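PDB 1Y89: devB protein from Vibrio cholerae O1 biovar eltor str. N16961, which probably hydrolyses 6-phosphogluconolactone to 6-phosphogluconate in the pentose phosphate pathway. Local coordinates for residues S161-H166 / G170-S175; E201-T206 / L211-A216; K5-A10 / V14-D19; L47-P52 / F89-M94. All coordinates share one frame; numbering follows the deposited sequence.

Overall arrangement
Along the chain the order is contact 3, contact 4, contact 1, contact 2, all within a single Rossmann-like alpha/beta fold built round an eight-stranded mixed sheet. Contacts 3 and 1 involve the outermost strands of this chain's sheet, 2-7 and 161-165, and lie on opposite sides of the chain's centre, with centres about 30 Å apart. Contacts 3 and 4 touch: Leu47 CD2 rests on Val14 CG1 at 3.5 Å, joining helices 10-25 and 39-48. Contact 2 lies about 22 Å, centre to centre, from both contact 1 and contact 3. Contact 1 carries the phosphate, whereas contacts 2 and 3 include residues that meet the second subunit.

Contact 1. Residues S161-H166 / G170-S175. With PO4 (phosphate ion), chain C.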
loop_
_atom_site.group_PDB
_atom_site.type_symbol
_atom_site.label_atom_id
_atom_site.label_comp_id
_atom_site.label_asym_id
_atom_site.label_seq_id
_atom_site.Cartn_x
_atom_site.Cartn_y
_atom_site.Cartn_z
ATOM N N SER A 161 9.400 -27.203 4.646
ATOM C CA SER A 161 8.625 -27.218 5.900
ATOM C C SER A 161 9.539 -27.769 6.965
ATOM O O SER A 161 10.604 -28.326 6.656
ATOM C CB SER A 161 7.423 -28.136 5.768
ATOM O OG SER A 161 7.903 -29.455 5.472
ATOM N N VAL A 162 9.109 -27.636 8.214
ATOM C CA VAL A 162 9.930 -28.047 9.332
ATOM C C VAL A 162 9.009 -28.394 10.490
ATOM O O VAL A 162 7.932 -27.786 10.623
ATOM C CB VAL A 162 10.973 -26.912 9.712
ATOM C CG1 VAL A 162 10.275 -25.600 10.181
ATOM C CG2 VAL A 162 12.030 -27.420 10.734
ATOM N N VAL A 163 9.427 -29.344 11.335
ATOM C CA VAL A 163 8.739 -29.555 12.608
ATOM C C VAL A 163 9.357 -28.629 13.648
ATOM O O VAL A 163 10.575 -28.589 13.782
ATOM C CB VAL A 163 8.780 -31.041 13.083
ATOM C CG1 VAL A 163 8.107 -31.215 14.499
ATOM C CG2 VAL A 163 8.112 -31.940 12.038
ATOM N N ALA A 164 8.517 -27.886 14.364
ATOM C CA ALA A 164 8.984 -26.933 15.363
ATOM C C ALA A 164 8.300 -27.214 16.702
ATOM O O ALA A 164 7.197 -27.735 16.730
ATOM C CB ALA A 164 8.667 -25.496 14.905
ATOM N N SER A 165 8.950 -26.905 17.820
ATOM C CA SER A 165 8.227 -27.039 19.095
ATOM C C SER A 165 8.094 -25.680 19.728
ATOM O O SER A 165 9.033 -24.866 19.692
ATOM C CB SER A 165 8.879 -28.054 20.026
ATOM O OG SER A 165 10.054 -27.520 20.544
ATOM N N HIS A 166 6.899 -25.394 20.232
ATOM C CA HIS A 166 6.668 -24.127 20.883
ATOM C C HIS A 166 7.686 -23.995 22.043
ATOM O O HIS A 166 7.834 -24.918 22.855
ATOM C CB HIS A 166 5.242 -24.042 21.406
ATOM C CG HIS A 166 4.847 -22.654 21.789
ATOM N ND1 HIS A 166 5.249 -22.072 22.973
ATOM C CD2 HIS A 166 4.124 -21.713 21.129
ATOM C CE1 HIS A 166 4.794 -20.832 23.026
ATOM N NE2 HIS A 166 4.096 -20.591 21.925
ATOM N N GLY A 170 6.281 -26.691 24.420
ATOM C CA GLY A 170 6.792 -27.867 23.753
ATOM C C GLY A 170 5.805 -28.424 22.746
ATOM O O GLY A 170 6.074 -29.429 22.096
ATOM N N GLN A 171 4.673 -27.754 22.575
ATOM C CA GLN A 171 3.666 -28.210 21.633
ATOM C C GLN A 171 4.296 -28.252 20.241
ATOM O O GLN A 171 4.927 -27.282 19.809
ATOM C CB GLN A 171 2.484 -27.238 21.617
ATOM C CG GLN A 171 1.387 -27.627 20.592
ATOM C CD GLN A 171 0.450 -26.476 20.322
ATOM O OE1 GLN A 171 0.876 -25.368 19.934
ATOM N NE2 GLN A 171 -0.835 -26.702 20.590
ATOM N N LEU A 172 4.118 -29.371 19.541
ATOM C CA LEU A 172 4.653 -29.526 18.186
ATOM C C LEU A 172 3.810 -28.844 17.127
ATOM O O LEU A 172 2.579 -28.860 17.214
ATOM C CB LEU A 172 4.799 -31.014 17.839
ATOM C CG LEU A 172 5.810 -31.752 18.723
ATOM C CD1 LEU A 172 5.770 -33.219 18.378
ATOM C CD2 LEU A 172 7.232 -31.152 18.576
ATOM N N ARG A 173 4.486 -28.234 16.143
ATOM C CA ARG A 173 3.842 -27.639 14.963
ATOM C C ARG A 173 4.570 -28.082 13.712
ATOM O O ARG A 173 5.782 -28.341 13.758
ATOM C CB ARG A 173 3.980 -26.104 14.995
ATOM C CG ARG A 173 3.021 -25.411 16.007
ATOM C CD ARG A 173 3.748 -25.002 17.249
ATOM N NE ARG A 173 2.801 -24.370 18.171
ATOM C CZ ARG A 173 2.432 -23.082 18.129
ATOM N NH1 ARG A 173 2.961 -22.256 17.238
ATOM N NH2 ARG A 173 1.546 -22.616 19.002
ATOM N N VAL A 174 3.852 -28.093 12.592
ATOM C CA VAL A 174 4.468 -28.180 11.252
ATOM C C VAL A 174 4.419 -26.762 10.682
ATOM O O VAL A 174 3.377 -26.109 10.745
ATOM C CB VAL A 174 3.704 -29.173 10.350
ATOM C CG1 VAL A 174 4.210 -29.094 8.889
ATOM C CG2 VAL A 174 3.837 -30.588 10.927
ATOM N N SER A 175 5.559 -26.277 10.191
ATOM C CA SER A 175 5.644 -24.915 9.714
ATOM C C SER A 175 6.234 -24.846 8.326
ATOM O O SER A 175 7.096 -25.656 7.981
ATOM C CB SER A 175 6.530 -24.094 10.648
ATOM O OG SER A 175 6.498 -22.703 10.328
HETATM P P PO4 C . 1.090 -18.959 17.954
HETATM O O1 PO4 C . 2.299 -19.409 17.149
HETATM O O2 PO4 C . 1.363 -17.601 18.472
HETATM O O3 PO4 C . -0.045 -19.004 16.993
HETATM O O4 PO4 C . 0.918 -19.903 19.082
#
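The guanidinium group of Arg173 has His166 CD2 over one face, offset toward the rim and 3.5 Å from Arg173 NH2. The two planes are 66° apart; Arg173 CZ lies at the edge of the imidazole, in its plane, and phosphate O4 is at that ring's edge too, near its plane. Phosphate and Gln171 OE1 occupy the edge of the guanidinium. Arg173 NH1 donates to phosphate O1 (2.9 Å) and NH2 to O4 (2.8 Å), both bonds almost straight. The side-on pair NE and NH2 converges on the single atom Gln171 OE1, with Arg173 NE to Gln171 OE1 at 2.8 Å, which fixes the rotation of the group. A bend at chi2 (103°) turns the arginine chain so that its flat end runs alongside the histidine. His144 and Arg70 also bind the phosphate, a site consistent with the phosphosugar pocket expected in 6-phosphogluconolactonases.

These groups rise from an antiparallel beta hairpin at the border of the main sheet. Ala164 and Arg173 form a hydrogen-bonded pair, with Ala164 N to Arg173 O and Arg173 N to Ala164 O both 2.8 Å; Val162 with Ser175 is another. Toward the turn, His166 N donates to Gln171 O and His166 O accepts from Gly170 N. Val163 and Leu172 lie on the face away from the phosphate, where Val163 CG1 meets Leu172 CD2 at 4.2 Å. Strand 172-176 continues the sheet through backbone bonds of Leu172 with Cys71 and Val174 with Glu69, while His166 ND1 is held by the backbone N of Glu168.

Contact 2. Residues E201-T206 / L211-A216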
loop_
_atom_site.group_PDB
_atom_site.type_symbol
_atom_site.label_atom_id
_atom_site.label_comp_id
_atom_site.label_asym_id
_atom_site.label_seq_id
_atom_site.Cartn_x
_atom_site.Cartn_y
_atom_site.Cartn_z
ATOM N N GLU A 201 7.353 -1.054 17.504
ATOM C CA GLU A 201 8.321 0.032 17.618
ATOM C C GLU A 201 9.759 -0.494 17.472
ATOM O O GLU A 201 10.604 0.148 16.835
ATOM C CB GLU A 201 8.150 0.803 18.948
ATOM C CG GLU A 201 8.925 2.103 19.005
ATOM C CD GLU A 201 10.348 1.955 19.528
ATOM O OE1 GLU A 201 10.750 0.846 19.986
ATOM O OE2 GLU A 201 11.074 2.980 19.492
ATOM N N GLN A 202 10.026 -1.654 18.069
ATOM C CA GLN A 202 11.365 -2.262 18.007
ATOM C C GLN A 202 11.759 -2.648 16.592
ATOM O O GLN A 202 12.822 -2.272 16.133
ATOM C CB GLN A 202 11.480 -3.475 18.943
ATOM C CG GLN A 202 11.469 -3.074 20.404
ATOM C CD GLN A 202 11.307 -4.265 21.364
ATOM O OE1 GLN A 202 10.889 -5.357 20.961
ATOM N NE2 GLN A 202 11.614 -4.030 22.666
ATOM N N ILE A 203 10.893 -3.380 15.899
ATOM C CA ILE A 203 11.133 -3.751 14.501
ATOM C C ILE A 203 11.222 -2.501 13.604
ATOM O O ILE A 203 12.074 -2.417 12.703
ATOM C CB ILE A 203 10.024 -4.732 14.007
ATOM C CG1 ILE A 203 10.022 -6.002 14.884
ATOM C CG2 ILE A 203 10.145 -5.026 12.467
ATOM C CD1 ILE A 203 8.900 -6.953 14.553
ATOM N N HIS A 204 10.346 -1.533 13.844
ATOM C CA HIS A 204 10.351 -0.299 13.051
ATOM C C HIS A 204 11.653 0.499 13.096
ATOM O O HIS A 204 12.045 1.113 12.099
ATOM C CB HIS A 204 9.187 0.600 13.444
ATOM C CG HIS A 204 8.846 1.602 12.392
ATOM N ND1 HIS A 204 8.232 1.247 11.208
ATOM C CD2 HIS A 204 9.038 2.937 12.335
ATOM C CE1 HIS A 204 8.077 2.324 10.460
ATOM N NE2 HIS A 204 8.547 3.363 11.124
ATOM N N THR A 205 12.336 0.465 14.233
ATOM C CA THR A 205 13.422 1.416 14.510
ATOM C C THR A 205 14.808 0.787 14.572
ATOM O O THR A 205 15.809 1.486 14.668
ATOM C CB THR A 205 13.158 2.175 15.843
ATOM O OG1 THR A 205 13.043 1.227 16.911
ATOM C CG2 THR A 205 11.869 2.988 15.755
ATOM N N THR A 206 14.862 -0.539 14.527
ATOM C CA THR A 206 16.122 -1.267 14.698
ATOM C C THR A 206 16.463 -2.120 13.477
ATOM O O THR A 206 15.609 -2.852 12.992
ATOM C CB THR A 206 16.034 -2.203 15.897
ATOM O OG1 THR A 206 15.408 -1.511 16.989
ATOM C CG2 THR A 206 17.438 -2.745 16.280
ATOM N N LEU A 211 18.210 -7.630 15.661
ATOM C CA LEU A 211 17.015 -8.151 16.327
ATOM C C LEU A 211 16.924 -9.674 16.212
ATOM O O LEU A 211 17.222 -10.241 15.155
ATOM C CB LEU A 211 15.745 -7.526 15.705
ATOM C CG LEU A 211 15.492 -6.033 15.927
ATOM C CD1 LEU A 211 14.226 -5.610 15.184
ATOM C CD2 LEU A 211 15.392 -5.700 17.428
ATOM N N PRO A 212 16.507 -10.346 17.290
ATOM C CA PRO A 212 16.385 -11.797 17.207
ATOM C C PRO A 212 15.041 -12.254 16.574
ATOM O O PRO A 212 14.793 -13.458 16.461
ATOM C CB PRO A 212 16.502 -12.224 18.671
ATOM C CG PRO A 212 15.874 -11.085 19.427
ATOM C CD PRO A 212 16.144 -9.828 18.622
ATOM N N TYR A 213 14.241 -11.317 16.069
ATOM C CA TYR A 213 12.862 -11.604 15.609
ATOM C C TYR A 213 12.782 -12.144 14.183
ATOM O O TYR A 213 13.082 -11.421 13.249
ATOM C CB TYR A 213 12.018 -10.326 15.675
ATOM C CG TYR A 213 12.087 -9.586 16.979
ATOM C CD1 TYR A 213 12.129 -10.275 18.184
ATOM C CD2 TYR A 213 12.071 -8.194 17.013
ATOM C CE1 TYR A 213 12.159 -9.602 19.390
ATOM C CE2 TYR A 213 12.115 -7.506 18.217
ATOM C CZ TYR A 213 12.149 -8.229 19.405
ATOM O OH TYR A 213 12.191 -7.583 20.630
ATOM N N PRO A 214 12.309 -13.393 14.000
ATOM C CA PRO A 214 12.067 -13.878 12.639
ATOM C C PRO A 214 11.246 -12.893 11.775
ATOM O O PRO A 214 11.575 -12.691 10.593
ATOM C CB PRO A 214 11.314 -15.201 12.877
ATOM C CG PRO A 214 11.915 -15.687 14.248
ATOM C CD PRO A 214 12.057 -14.432 15.026
ATOM N N ALA A 215 10.171 -12.313 12.327
ATOM C CA ALA A 215 9.342 -11.379 11.539
ATOM C C ALA A 215 10.104 -10.124 11.093
ATOM O O ALA A 215 9.764 -9.554 10.049
ATOM C CB ALA A 215 8.065 -10.971 12.305
ATOM N N ALA A 216 11.107 -9.683 11.871
ATOM C CA ALA A 216 12.015 -8.601 11.407
ATOM C C ALA A 216 12.956 -9.030 10.259
ATOM O O ALA A 216 13.370 -8.197 9.435
ATOM C CB ALA A 216 12.850 -8.062 12.562
#
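Gln202 and Ile203, near the end of helix 197-205, pack against Leu211 and Tyr213 of the following loop in a surface contact that is mainly apolar, with one polar bond at its margin. Leu211 uses both branches: CD1 on the helix, 3.7 Å from Ile203 CA, and CD2 on the residue after it, 3.8 Å from Thr206 CG2. Ile203 packs further along, its CG1 3.7 Å from Tyr213 CD2 and its CG2 4.1 Å from Ala216 CB. With CG1 anti to the carbonyl carbon (chi1 -59°) and CG2 anti to the backbone N, CG1 is the branch that meets the tyrosine, while CG2 lies on Ala216, which CG1 also approaches.

The segments belong to the helical crossover of a beta-alpha-beta unit, leading from strand 186-191 to its parallel neighbour 224-230. Tyr213 stands at the N-cap position of the short helix 214-217, and Pro212 CD covers one face of its ring, offset toward the rim.

The tyrosine hydroxyl donates to the amide oxygen of Gln202, with Tyr213 OH to Gln202 OE1 at 2.6 Å. Although amide and ring planes differ by only 19°, the hydroxyl stands 48° out of the carbonyl plane and so approaches from above. Thr206 OG1 donates back to Gln202 O at 2.8 Å, closing the helix end. On the far side, His204 meets His204 of the second subunit through their NE2 atoms.

Contact 3. Residues K5-A10 / V14-D19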
loop_
_atom_site.group_PDB
_atom_site.type_symbol
_atom_site.label_atom_id
_atom_site.label_comp_id
_atom_site.label_asym_id
_atom_site.label_seq_id
_atom_site.Cartn_x
_atom_site.Cartn_y
_atom_site.Cartn_z
ATOM N N LYS A 5 0.850 -0.322 6.020
ATOM C CA LYS A 5 -0.485 0.255 6.032
ATOM C C LYS A 5 -0.945 0.421 7.472
ATOM O O LYS A 5 -0.866 -0.521 8.254
ATOM C CB LYS A 5 -1.455 -0.641 5.277
ATOM C CG LYS A 5 -1.046 -0.949 3.850
ATOM C CD LYS A 5 -2.195 -1.631 3.121
ATOM C CE LYS A 5 -1.951 -1.659 1.630
ATOM N NZ LYS A 5 -3.214 -1.256 0.967
ATOM N N ILE A 6 -1.413 1.611 7.824
ATOM C CA ILE A 6 -1.990 1.857 9.167
ATOM C C ILE A 6 -3.457 2.243 8.972
ATOM O O ILE A 6 -3.756 3.229 8.309
ATOM C CB ILE A 6 -1.215 2.953 9.941
ATOM C CG1 ILE A 6 0.304 2.610 10.030
ATOM C CG2 ILE A 6 -1.850 3.226 11.358
ATOM C CD1 ILE A 6 1.144 3.753 10.569
ATOM N N PHE A 7 -4.339 1.415 9.511
ATOM C CA PHE A 7 -5.791 1.543 9.388
ATOM C C PHE A 7 -6.337 2.050 10.700
ATOM O O PHE A 7 -5.763 1.784 11.762
ATOM C CB PHE A 7 -6.436 0.175 9.118
ATOM C CG PHE A 7 -6.068 -0.439 7.774
ATOM C CD1 PHE A 7 -4.920 -1.214 7.630
ATOM C CD2 PHE A 7 -6.891 -0.236 6.657
ATOM C CE1 PHE A 7 -4.602 -1.791 6.384
ATOM C CE2 PHE A 7 -6.566 -0.790 5.417
ATOM C CZ PHE A 7 -5.441 -1.566 5.287
ATOM N N PRO A 8 -7.487 2.718 10.642
ATOM C CA PRO A 8 -8.042 3.307 11.862
ATOM C C PRO A 8 -8.680 2.273 12.819
ATOM O O PRO A 8 -8.822 2.556 14.003
ATOM C CB PRO A 8 -9.092 4.285 11.314
ATOM C CG PRO A 8 -9.598 3.595 10.035
ATOM C CD PRO A 8 -8.338 2.962 9.443
ATOM N N THR A 9 -9.065 1.093 12.303
ATOM C CA THR A 9 -9.815 0.103 13.087
ATOM C C THR A 9 -9.419 -1.282 12.594
ATOM O O THR A 9 -8.927 -1.419 11.457
ATOM C CB THR A 9 -11.355 0.219 12.896
ATOM O OG1 THR A 9 -11.673 -0.081 11.541
ATOM C CG2 THR A 9 -11.915 1.634 13.255
ATOM N N ALA A 10 -9.632 -2.306 13.429
ATOM C CA ALA A 10 -9.412 -3.691 12.996
ATOM C C ALA A 10 -10.381 -4.061 11.871
ATOM O O ALA A 10 -10.024 -4.841 10.985
ATOM C CB ALA A 10 -9.579 -4.676 14.172
ATOM N N VAL A 14 -9.369 -5.830 8.107
ATOM C CA VAL A 14 -9.909 -7.083 7.570
ATOM C C VAL A 14 -10.748 -6.845 6.296
ATOM O O VAL A 14 -10.748 -7.667 5.399
ATOM C CB VAL A 14 -10.636 -7.823 8.681
ATOM C CG1 VAL A 14 -11.510 -8.842 8.144
ATOM C CG2 VAL A 14 -9.550 -8.470 9.623
ATOM N N LYS A 15 -11.413 -5.693 6.219
ATOM C CA LYS A 15 -12.113 -5.272 5.000
ATOM C C LYS A 15 -11.141 -5.192 3.824
ATOM O O LYS A 15 -11.439 -5.677 2.742
ATOM C CB LYS A 15 -12.781 -3.907 5.235
ATOM C CG LYS A 15 -13.501 -3.278 3.995
ATOM C CD LYS A 15 -14.679 -4.172 3.595
ATOM C CE LYS A 15 -15.693 -3.528 2.590
ATOM N NZ LYS A 15 -15.066 -2.643 1.547
ATOM N N SER A 16 -9.978 -4.569 4.035
ATOM C CA SER A 16 -8.980 -4.458 2.972
ATOM C C SER A 16 -8.550 -5.856 2.513
ATOM O O SER A 16 -8.474 -6.137 1.304
ATOM C CB SER A 16 -7.768 -3.663 3.472
ATOM O OG SER A 16 -6.827 -3.551 2.437
ATOM N N LEU A 17 -8.326 -6.757 3.471
ATOM C CA LEU A 17 -7.914 -8.113 3.128
ATOM C C LEU A 17 -9.002 -8.887 2.354
ATOM O O LEU A 17 -8.696 -9.623 1.404
ATOM C CB LEU A 17 -7.537 -8.866 4.402
ATOM C CG LEU A 17 -6.351 -8.294 5.191
ATOM C CD1 LEU A 17 -6.258 -8.969 6.584
ATOM C CD2 LEU A 17 -5.003 -8.458 4.423
ATOM N N ALA A 18 -10.255 -8.725 2.775
ATOM C CA ALA A 18 -11.370 -9.440 2.154
ATOM C C ALA A 18 -11.572 -8.896 0.732
ATOM O O ALA A 18 -11.884 -9.655 -0.204
ATOM C CB ALA A 18 -12.648 -9.225 2.981
ATOM N N ASP A 19 -11.400 -7.582 0.565
ATOM C CA ASP A 19 -11.523 -7.022 -0.804
ATOM C C ASP A 19 -10.460 -7.613 -1.717
ATOM O O ASP A 19 -10.751 -7.921 -2.880
ATOM C CB ASP A 19 -11.478 -5.503 -0.824
ATOM C CG ASP A 19 -12.732 -4.876 -0.196
ATOM O OD1 ASP A 19 -13.780 -5.562 -0.111
ATOM O OD2 ASP A 19 -12.655 -3.704 0.189
#
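Phe7 presents the far end of its ring to Ser16, with CZ 3.6 Å and CE2 3.7 Å from Ser16 CB. Phe7 CG is anti to the carbonyl carbon (chi1 -66°), and the ring extends from the strand toward the first turns of the helix. Ser16 answers mostly with its methylene. Its OG, anti to the backbone N, runs past the ring end and comes within 3.7 Å of Phe7 CZ, a van der Waals approach. Ala12 and Val13, in the helical turn between the two segments, also pack on Phe7, and Tyr228 of the adjoining strand touches Ser16.

This is the opening beta-alpha unit of the Rossmann-like fold: strand 2-7 gives way through Pro8 and Thr9 to helix 10-25. Thr9 is its N-cap, with OG1 accepting from the backbone N of Ala12. Within the first full turn, Val14 N donates to Ala10 O at 3.1 Å, the regular bond of a helix between residues four apart. Val14 CB and CG2 lie close to that same carbonyl oxygen, while CG1 is directed to helix 39-48.

Outward on the helix, the exposed Lys15 bends at chi2 (65°) to form a salt bridge one turn on. Lys15 NZ lies 3.0 Å from Asp19 OD2 and uses that oxygen's syn lone pair. The other carboxylate oxygen, OD1, is hydrogen-bonded to Tyr53 OH, so the group is held from two directions. Lys5 and Ile6 pair in an antiparallel ladder with a strand of the second subunit, through which the sheet continues across the dimer interface.

Contact 4. Residues L47-P52 / F89-M94; sequences LLASQP and FSKINM
Ala49 and Lys91 meet where the chain near the C-terminal end of helix 39-48 passes a type I beta turn, Phe89 to Ile92, at the end of helix 80-89. The contact thus joins the ends of two helices of the Rossmann-like fold at its periphery.

The apolar part is thin. Ala49 CB touches Lys91 CB at 4.1 Å, and beyond that methylene the lysine chain bends at chi2 (-72°) and leads its ammonium away from the contact. Ile92 adds its CG2 methyl, 4.5 Å from Ala49 CA and 4.4 Å from Leu48 O. Its chi1 of 61° sets CG1 between the backbone N and the carbonyl carbon, leaving CG2 as the branch nearer the other chain. Leu88 of helix 80-89 lies against Ala49 and Leu48, and Trp59 and Ala54 lie against Ile92.

The polar link is made by water, as no direct hydrogen bond joins the segments. A single molecule donates to both backbone carbonyls, lying 2.8 Å from Ala49 O and 2.8 Å from Lys91 O.

Hydrogen bonds inside each segment shape the backbones that meet. In the turn, Ile92 N makes a weak bond to Phe89 O. In the other segment Leu47 O accepts two bonds from one residue: Ser50 N at 3.0 Å, and Ser50 OG, which lies in the carbonyl plane on a lone pair, 2.6 Å from Leu47 O.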
loop_
_atom_site.group_PDB
_atom_site.type_symbol
_atom_site.label_atom_id
_atom_site.label_comp_id
_atom_site.label_asym_id
_atom_site.label_seq_id
_atom_site.Cartn_x
_atom_site.Cartn_y
_atom_site.Cartn_z
ATOM N N LEU A 47 -15.622 -12.260 8.432
ATOM C CA LEU A 47 -16.003 -11.340 7.371
ATOM C C LEU A 47 -16.186 -12.077 6.027
ATOM O O LEU A 47 -17.150 -11.828 5.277
ATOM C CB LEU A 47 -14.982 -10.195 7.248
ATOM C CG LEU A 47 -15.247 -9.175 6.120
ATOM C CD1 LEU A 47 -16.659 -8.501 6.232
ATOM C CD2 LEU A 47 -14.176 -8.104 6.050
ATOM N N LEU A 48 -15.247 -12.961 5.706
ATOM C CA LEU A 48 -15.358 -13.768 4.492
ATOM C C LEU A 48 -16.610 -14.647 4.412
ATOM O O LEU A 48 -17.107 -14.954 3.308
ATOM C CB LEU A 48 -14.095 -14.642 4.314
ATOM C CG LEU A 48 -12.794 -13.863 4.110
ATOM C CD1 LEU A 48 -11.613 -14.885 4.084
ATOM C CD2 LEU A 48 -12.861 -13.037 2.805
ATOM N N ALA A 49 -17.118 -15.053 5.568
ATOM C CA ALA A 49 -18.346 -15.848 5.648
ATOM C C ALA A 49 -19.617 -14.988 5.606
ATOM O O ALA A 49 -20.735 -15.511 5.537
ATOM C CB ALA A 49 -18.329 -16.720 6.958
ATOM N N SER A 50 -19.475 -13.668 5.693
ATOM C CA SER A 50 -20.647 -12.782 5.687
ATOM C C SER A 50 -20.957 -12.395 4.248
ATOM O O SER A 50 -20.098 -12.507 3.360
ATOM C CB SER A 50 -20.339 -11.479 6.445
ATOM O OG SER A 50 -19.426 -10.696 5.677
ATOM N N GLN A 51 -22.161 -11.903 4.021
ATOM C CA GLN A 51 -22.474 -11.231 2.754
ATOM C C GLN A 51 -21.705 -9.911 2.669
ATOM O O GLN A 51 -21.617 -9.190 3.679
ATOM C CB GLN A 51 -23.987 -10.987 2.626
ATOM C CG GLN A 51 -24.801 -12.299 2.576
ATOM C CD GLN A 51 -24.230 -13.368 1.599
ATOM O OE1 GLN A 51 -23.736 -13.049 0.504
ATOM N NE2 GLN A 51 -24.276 -14.628 2.012
ATOM N N PRO A 52 -21.203 -9.557 1.464
ATOM C CA PRO A 52 -21.426 -10.257 0.183
ATOM C C PRO A 52 -20.326 -11.291 -0.160
ATOM O O PRO A 52 -20.471 -12.025 -1.142
ATOM C CB PRO A 52 -21.377 -9.112 -0.836
ATOM C CG PRO A 52 -20.319 -8.183 -0.269
ATOM C CD PRO A 52 -20.353 -8.360 1.274
ATOM N N PHE A 89 -15.029 -22.163 6.424
ATOM C CA PHE A 89 -15.226 -23.180 5.380
ATOM C C PHE A 89 -16.578 -23.863 5.502
ATOM O O PHE A 89 -17.227 -24.135 4.497
ATOM C CB PHE A 89 -14.107 -24.246 5.354
ATOM C CG PHE A 89 -12.731 -23.665 5.323
ATOM C CD1 PHE A 89 -12.454 -22.527 4.568
ATOM C CD2 PHE A 89 -11.698 -24.269 6.042
ATOM C CE1 PHE A 89 -11.168 -21.994 4.536
ATOM C CE2 PHE A 89 -10.433 -23.731 6.023
ATOM C CZ PHE A 89 -10.169 -22.584 5.273
ATOM N N SER A 90 -17.006 -24.138 6.727
ATOM C CA SER A 90 -18.311 -24.778 6.942
ATOM C C SER A 90 -19.508 -23.865 6.580
ATOM O O SER A 90 -20.664 -24.296 6.648
ATOM C CB SER A 90 -18.421 -25.211 8.394
ATOM O OG SER A 90 -18.519 -24.071 9.217
ATOM N N LYS A 91 -19.238 -22.608 6.227
ATOM C CA LYS A 91 -20.306 -21.642 5.942
ATOM C C LYS A 91 -20.345 -21.251 4.470
ATOM O O LYS A 91 -21.114 -20.348 4.092
ATOM C CB LYS A 91 -20.123 -20.354 6.767
ATOM C CG LYS A 91 -19.750 -20.549 8.213
ATOM C CD LYS A 91 -20.895 -21.074 8.992
ATOM C CE LYS A 91 -20.491 -21.251 10.424
ATOM N NZ LYS A 91 -21.618 -21.849 11.170
ATOM N N ILE A 92 -19.494 -21.865 3.649
ATOM C CA ILE A 92 -19.345 -21.446 2.253
ATOM C C ILE A 92 -19.279 -22.652 1.338
ATOM O O ILE A 92 -19.126 -23.783 1.812
ATOM C CB ILE A 92 -18.081 -20.551 1.998
ATOM C CG1 ILE A 92 -16.791 -21.317 2.346
ATOM C CG2 ILE A 92 -18.223 -19.186 2.687
ATOM C CD1 ILE A 92 -15.501 -20.694 1.856
ATOM N N ASN A 93 -19.415 -22.409 0.033
ATOM C CA ASN A 93 -19.323 -23.478 -0.947
ATOM C C ASN A 93 -17.983 -23.442 -1.666
ATOM O O ASN A 93 -17.792 -22.730 -2.654
ATOM C CB ASN A 93 -20.481 -23.404 -1.948
ATOM C CG ASN A 93 -20.565 -24.636 -2.839
ATOM O OD1 ASN A 93 -19.989 -25.695 -2.530
ATOM N ND2 ASN A 93 -21.289 -24.510 -3.959
HETATM N N MSE A 94 -17.052 -24.232 -1.167
HETATM C CA MSE A 94 -15.697 -24.214 -1.682
HETATM C C MSE A 94 -15.270 -25.663 -1.856
HETATM O O MSE A 94 -15.480 -26.462 -0.936
HETATM C CB MSE A 94 -14.785 -23.517 -0.673
HETATM C CG MSE A 94 -13.309 -23.727 -0.932
HETATM SE SE MSE A 94 -12.332 -22.372 0.061
HETATM C CE MSE A 94 -10.567 -22.529 -0.974
HETATM O O HOH W 1 -22.105 -17.855 4.765
#